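Local coordinates for protein methyltransferase (Streptomyces avermitilis, PDB 3GIW) that is of unknown function but binds S-adenosyl-L-homocysteine in a Rossmann-like fold, and so is probably an S-adenosylmethionine-dependent methyltransferase, at residues G78-L83 with P104-V109; L83-G88 with V109-D114. All blocks are in the same frame, centred on the assembly; numbering follows the deposited sequence. Where two conformers were deposited one is given.

Contact 1: G78-L83 with P104-V109; sequences GIRQFL and PESRVV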
loop_
_atom_site.group_PDB
_atom_site.type_symbol
_atom_site.label_atom_id
_atom_site.label_comp_id
_atom_site.label_asym_id
_atom_site.label_seq_id
_atom_site.Cartn_x
_atom_site.Cartn_y
_atom_site.Cartn_z
ATOM N N GLY A 78 -10.090 5.490 -15.880
ATOM C CA GLY A 78 -11.314 6.247 -15.604
ATOM C C GLY A 78 -11.933 5.975 -14.234
ATOM O O GLY A 78 -13.111 6.275 -14.000
ATOM N N ILE A 79 -11.151 5.428 -13.313
ATOM C CA ILE A 79 -11.658 5.106 -11.990
ATOM C C ILE A 79 -11.809 6.368 -11.135
ATOM O O ILE A 79 -10.921 7.256 -11.104
ATOM C CB ILE A 79 -10.747 4.079 -11.262
ATOM C CG1 ILE A 79 -10.742 2.727 -12.005
ATOM C CG2 ILE A 79 -11.160 3.922 -9.786
ATOM C CD1 ILE A 79 -12.125 1.989 -12.013
ATOM N N ARG A 80 -12.950 6.474 -10.461
ATOM C CA ARG A 80 -13.296 7.648 -9.665
ATOM C C ARG A 80 -13.570 7.313 -8.199
ATOM O O ARG A 80 -14.008 8.192 -7.451
ATOM C CB ARG A 80 -14.536 8.354 -10.268
ATOM C CG ARG A 80 -14.356 8.805 -11.710
ATOM C CD ARG A 80 -13.463 10.015 -11.795
ATOM N NE ARG A 80 -13.169 10.386 -13.183
ATOM C CZ ARG A 80 -12.090 10.038 -13.878
ATOM N NH1 ARG A 80 -11.096 9.301 -13.359
ATOM N NH2 ARG A 80 -11.981 10.456 -15.129
ATOM N N GLN A 81 -13.312 6.065 -7.792
ATOM C CA GLN A 81 -13.511 5.623 -6.419
ATOM C C GLN A 81 -12.382 4.697 -6.012
ATOM O O GLN A 81 -12.034 3.767 -6.743
ATOM C CB GLN A 81 -14.826 4.838 -6.312
ATOM C CG GLN A 81 -16.058 5.627 -6.741
ATOM C CD GLN A 81 -17.328 4.938 -6.329
ATOM O OE1 GLN A 81 -18.111 5.477 -5.514
ATOM N NE2 GLN A 81 -17.548 3.722 -6.869
ATOM N N PHE A 82 -11.838 4.919 -4.815
ATOM C CA PHE A 82 -10.697 4.157 -4.312
ATOM C C PHE A 82 -10.937 3.749 -2.862
ATOM O O PHE A 82 -11.421 4.561 -2.057
ATOM C CB PHE A 82 -9.414 5.026 -4.379
ATOM C CG PHE A 82 -9.047 5.451 -5.764
ATOM C CD1 PHE A 82 -9.754 6.476 -6.407
ATOM C CD2 PHE A 82 -8.035 4.801 -6.457
ATOM C CE1 PHE A 82 -9.448 6.866 -7.726
ATOM C CE2 PHE A 82 -7.750 5.182 -7.774
ATOM C CZ PHE A 82 -8.435 6.202 -8.385
ATOM N N LEU A 83 -10.555 2.515 -2.539
ATOM C CA LEU A 83 -10.539 1.967 -1.205
ATOM C C LEU A 83 -9.096 1.535 -0.897
ATOM O O LEU A 83 -8.610 0.558 -1.452
ATOM C CB LEU A 83 -11.499 0.783 -1.102
ATOM C CG LEU A 83 -11.573 0.088 0.256
ATOM C CD1 LEU A 83 -11.786 1.021 1.442
ATOM C CD2 LEU A 83 -12.666 -1.021 0.257
ATOM N N PRO A 104 -11.878 15.974 -10.063
ATOM C CA PRO A 104 -12.220 16.479 -8.726
ATOM C C PRO A 104 -13.313 15.736 -7.978
ATOM O O PRO A 104 -13.319 15.738 -6.743
ATOM C CB PRO A 104 -12.663 17.929 -8.984
ATOM C CG PRO A 104 -12.107 18.274 -10.275
ATOM C CD PRO A 104 -11.932 17.036 -11.083
ATOM N N GLU A 105 -14.220 15.086 -8.708
ATOM C CA GLU A 105 -15.316 14.352 -8.092
ATOM C C GLU A 105 -14.906 13.000 -7.490
ATOM O O GLU A 105 -15.735 12.320 -6.871
ATOM C CB GLU A 105 -16.470 14.179 -9.109
ATOM C CG GLU A 105 -16.267 13.177 -10.242
ATOM C CD GLU A 105 -15.413 13.678 -11.404
ATOM O OE1 GLU A 105 -14.860 14.798 -11.322
ATOM O OE2 GLU A 105 -15.309 12.922 -12.423
ATOM N N SER A 106 -13.639 12.627 -7.646
ATOM C CA SER A 106 -13.164 11.336 -7.115
ATOM C C SER A 106 -13.396 11.201 -5.595
ATOM O O SER A 106 -13.366 12.183 -4.834
ATOM C CB SER A 106 -11.686 11.047 -7.470
ATOM O OG SER A 106 -11.425 11.114 -8.870
ATOM N N ARG A 107 -13.630 9.955 -5.190
ATOM C CA ARG A 107 -13.958 9.584 -3.810
ATOM C C ARG A 107 -12.934 8.561 -3.297
ATOM O O ARG A 107 -12.588 7.631 -4.033
ATOM C CB ARG A 107 -15.345 8.945 -3.763
ATOM C CG ARG A 107 -16.459 9.800 -4.340
ATOM C CD ARG A 107 -17.679 8.955 -4.646
ATOM N NE ARG A 107 -18.869 9.797 -4.864
ATOM C CZ ARG A 107 -20.068 9.351 -5.239
ATOM N NH1 ARG A 107 -20.286 8.057 -5.449
ATOM N NH2 ARG A 107 -21.064 10.209 -5.398
ATOM N N VAL A 108 -12.463 8.726 -2.055
ATOM C CA VAL A 108 -11.439 7.836 -1.489
ATOM C C VAL A 108 -11.772 7.536 -0.040
ATOM O O VAL A 108 -12.089 8.445 0.743
ATOM C CB VAL A 108 -10.019 8.467 -1.558
ATOM C CG1 VAL A 108 -8.989 7.524 -0.984
ATOM C CG2 VAL A 108 -9.701 8.883 -2.997
ATOM N N VAL A 109 -11.750 6.255 0.298
ATOM C CA VAL A 109 -11.814 5.822 1.698
ATOM C C VAL A 109 -10.427 5.261 2.054
ATOM O O VAL A 109 -9.948 4.327 1.416
ATOM C CB VAL A 109 -12.892 4.765 1.969
ATOM C CG1 VAL A 109 -12.844 4.211 3.404
ATOM C CG2 VAL A 109 -14.267 5.328 1.666
HETATM O O HOH W 1 -14.179 12.944 -14.871
#

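Contact 2: L83-G88 with V109-D114; sequences LDIGTG and VYVDND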
loop_
_atom_site.group_PDB
_atom_site.type_symbol
_atom_site.label_atom_id
_atom_site.label_comp_id
_atom_site.label_asym_id
_atom_site.label_seq_id
_atom_site.Cartn_x
_atom_site.Cartn_y
_atom_site.Cartn_z
ATOM N N LEU A 83 -10.555 2.515 -2.539
ATOM C CA LEU A 83 -10.539 1.967 -1.205
ATOM C C LEU A 83 -9.096 1.535 -0.897
ATOM O O LEU A 83 -8.610 0.558 -1.452
ATOM C CB LEU A 83 -11.499 0.783 -1.102
ATOM C CG LEU A 83 -11.573 0.088 0.256
ATOM C CD1 LEU A 83 -11.786 1.021 1.442
ATOM C CD2 LEU A 83 -12.666 -1.021 0.257
ATOM N N ASP A 84 -8.446 2.278 0.004
ATOM C CA ASP A 84 -7.025 2.102 0.296
ATOM C C ASP A 84 -6.853 1.430 1.642
ATOM O O ASP A 84 -7.212 1.984 2.703
ATOM C CB ASP A 84 -6.347 3.462 0.318
ATOM C CG ASP A 84 -4.819 3.381 0.439
ATOM O OD1 ASP A 84 -4.182 2.547 -0.240
ATOM O OD2 ASP A 84 -4.240 4.220 1.192
ATOM N N ILE A 85 -6.315 0.213 1.627
ATOM C CA ILE A 85 -6.203 -0.625 2.808
ATOM C C ILE A 85 -4.755 -0.591 3.304
ATOM O O ILE A 85 -3.853 -1.030 2.598
ATOM C CB ILE A 85 -6.610 -2.099 2.505
ATOM C CG1 ILE A 85 -7.993 -2.142 1.852
ATOM C CG2 ILE A 85 -6.489 -2.974 3.788
ATOM C CD1 ILE A 85 -9.085 -1.608 2.677
ATOM N N GLY A 86 -4.525 -0.065 4.501
ATOM C CA GLY A 86 -3.154 0.110 5.006
ATOM C C GLY A 86 -2.524 1.408 4.518
ATOM O O GLY A 86 -1.434 1.434 3.956
ATOM N N THR A 87 -3.233 2.511 4.736
ATOM C CA THR A 87 -2.842 3.822 4.228
ATOM C C THR A 87 -1.459 4.326 4.730
ATOM O O THR A 87 -0.690 4.958 3.960
ATOM C CB THR A 87 -3.929 4.843 4.582
ATOM O OG1 THR A 87 -5.136 4.453 3.903
ATOM C CG2 THR A 87 -3.510 6.320 4.180
ATOM N N GLY A 88 -1.165 4.065 5.977
ATOM C CA GLY A 88 0.091 4.518 6.564
ATOM C C GLY A 88 0.046 6.010 6.884
ATOM O O GLY A 88 -1.007 6.650 6.856
ATOM N N VAL A 109 -11.750 6.255 0.298
ATOM C CA VAL A 109 -11.814 5.822 1.698
ATOM C C VAL A 109 -10.427 5.261 2.054
ATOM O O VAL A 109 -9.948 4.327 1.416
ATOM C CB VAL A 109 -12.892 4.765 1.969
ATOM C CG1 VAL A 109 -12.844 4.211 3.404
ATOM C CG2 VAL A 109 -14.267 5.328 1.666
ATOM N N TYR A 110 -9.839 5.797 3.130
ATOM C CA TYR A 110 -8.578 5.340 3.671
ATOM C C TYR A 110 -8.794 4.500 4.933
ATOM O O TYR A 110 -9.700 4.794 5.750
ATOM C CB TYR A 110 -7.802 6.554 4.068
ATOM C CG TYR A 110 -7.330 7.478 2.975
ATOM C CD1 TYR A 110 -6.249 7.147 2.192
ATOM C CD2 TYR A 110 -7.900 8.732 2.789
ATOM C CE1 TYR A 110 -5.696 8.048 1.274
ATOM C CE2 TYR A 110 -7.384 9.649 1.844
ATOM C CZ TYR A 110 -6.257 9.304 1.078
ATOM O OH TYR A 110 -5.681 10.172 0.169
ATOM N N VAL A 111 -7.950 3.497 5.137
ATOM C CA VAL A 111 -8.100 2.560 6.234
ATOM C C VAL A 111 -6.734 2.213 6.820
ATOM O O VAL A 111 -5.796 1.919 6.103
ATOM C CB VAL A 111 -8.755 1.239 5.739
ATOM C CG1 VAL A 111 -8.999 0.287 6.902
ATOM C CG2 VAL A 111 -10.059 1.535 4.954
ATOM N N ASP A 112 -6.584 2.292 8.140
ATOM C CA ASP A 112 -5.379 1.780 8.803
ATOM C C ASP A 112 -5.737 1.323 10.213
ATOM O O ASP A 112 -6.819 1.651 10.721
ATOM C CB ASP A 112 -4.231 2.840 8.846
ATOM C CG ASP A 112 -2.827 2.224 8.875
ATOM O OD1 ASP A 112 -2.333 1.805 9.935
ATOM O OD2 ASP A 112 -2.162 2.180 7.827
ATOM N N ASN A 113 -4.843 0.520 10.800
ATOM C CA ASN A 113 -5.026 0.112 12.183
ATOM C C ASN A 113 -3.999 0.706 13.165
ATOM O O ASN A 113 -4.115 0.463 14.356
ATOM C CB ASN A 113 -5.128 -1.417 12.318
ATOM C CG ASN A 113 -3.856 -2.129 12.045
ATOM O OD1 ASN A 113 -2.878 -1.561 11.572
ATOM N ND2 ASN A 113 -3.858 -3.438 12.318
ATOM N N ASP A 114 -3.021 1.472 12.687
ATOM C CA ASP A 114 -2.070 2.138 13.583
ATOM C C ASP A 114 -2.750 3.389 14.142
ATOM O O ASP A 114 -3.107 4.264 13.367
ATOM C CB ASP A 114 -0.796 2.484 12.826
ATOM C CG ASP A 114 0.268 3.104 13.709
ATOM O OD1 ASP A 114 -0.145 3.709 14.713
ATOM O OD2 ASP A 114 1.475 2.966 13.386
#

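Contact 1: G78-L83 with P104-V109
A bend at chi2 (-74°) brings R80 NE to OE2 of E105, a glutamate whose own chain is folded back by a bend at its second torsion. The salt bridge is a long one, 3.4 Å from R80 NE to E105 OE2. OE2 sits at the guanidinium edge, while the carboxylate plane stands 82° from that of the guanidinium, so the two groups are not paired flat. One water joins the same two atoms, accepting from R80 NE and donating to E105 OE2 at 2.7 Å. The other end of R80 turns back on its own side of the contact: NH1 donates to I79 O and also to A74 O, near the end of helix 55-75.

R107 stays extended from CG to NE and runs beside Q81, pointing the same way, with a bond of 3.4 Å from R107 NH1 to Q81 OE1 that is weak and, since R107 has two conformers, doubtful as well. The amide is fixed more firmly by D157 N at OE1 and P161 O at NE2.

These side chains sit at the start of a parallel pair, strands 81-85 and 107-112, joined through helix 95-102 as a beta-alpha-beta unit of the Rossmann-like sheet. The segment axes are 7° apart. R107 takes both sides of the register: its N donates to R80 O, and its O receives F82 N at 2.9 Å in the carbonyl plane.

F82 and V108 share the face covered by helix 95-102, where both touch L95; F82 CB meets V108 CG2 at 4.1 Å. On the other face L83 and V109 lie side by side, L83 CD1 being 3.9 Å from V109 CG1.

Contact 2: L83-G88 with V109-D114
The glycine-rich turn that follows the first strand of a Rossmann-like methyltransferase, here G86-T87-G88, meets the end of the neighbouring strand 107-112 in this contact. Its hold is mostly on V111 and D112. V111 O accepts two backbone donors, G86 N at 2.8 Å and T87 N at 3.0 Å, which reach it from opposite faces of the carbonyl plane. V111 N donates twice, weakly to D84 O (123° at the hydrogen) and to T87 OG1, 3.2 Å away.

T87 OG1 also donates to D84 OD2 at 2.9 Å, from above the carboxylate plane, so one hydroxyl ties its own strand to the next. The D84 carboxylate has a second partner in T165 OG1. T87 crosses Y110 at about a right angle, with CG2 3.5 Å from Y110 CD1, while D84 OD2 lies in plane at the ring edge. With a valine in place of T87, D84 OD2 and V111 N would probably each lose a hydrogen-bond partner.

The turn opens the beta-alpha-beta crossover to helix 95-102, beside the place where D112, a residue seen to bind S-adenosyl-L-homocysteine, ends the second strand. Chi1 of -152° swings the D112 carboxylate toward the turn, and OD2 receives G88 N at 2.8 Å from above the carboxylate plane. OD1 uses its anti lone pair for D114 N, an Asx turn leading into helix 115-119, whose N-cap is D114. G86 has a positive phi, and with its backbone angles any side chain would collide with the carbonyl oxygen of I85, which favours glycine here.

On the opposite face of the sheet from D84 and Y110, V111 CG2 packs 4.0 Å from I85 CD1.

How the contacts relate
Contacts 1 and 2 are successive lengths of one parallel pairing, strand 81-85 with strand 107-112, and share L83 and V109, with centres about 15 Å apart. Both are largely buried, but contact 1 lies farther from the centre of the chain (about 16 Å against 8 Å) and includes an exposed residue, E105. Its outer end therefore carries a salt bridge and a water, with regular strand bonding further in. Contact 2 begins with the same regular bonding and then leaves it: backbone bonds from the turn converge on one carbonyl at the cofactor pocket. Side-chain polarity there consists of carboxylates gripping backbone and hydroxyl groups, unlike the solvent-linked ion pair of contact 1.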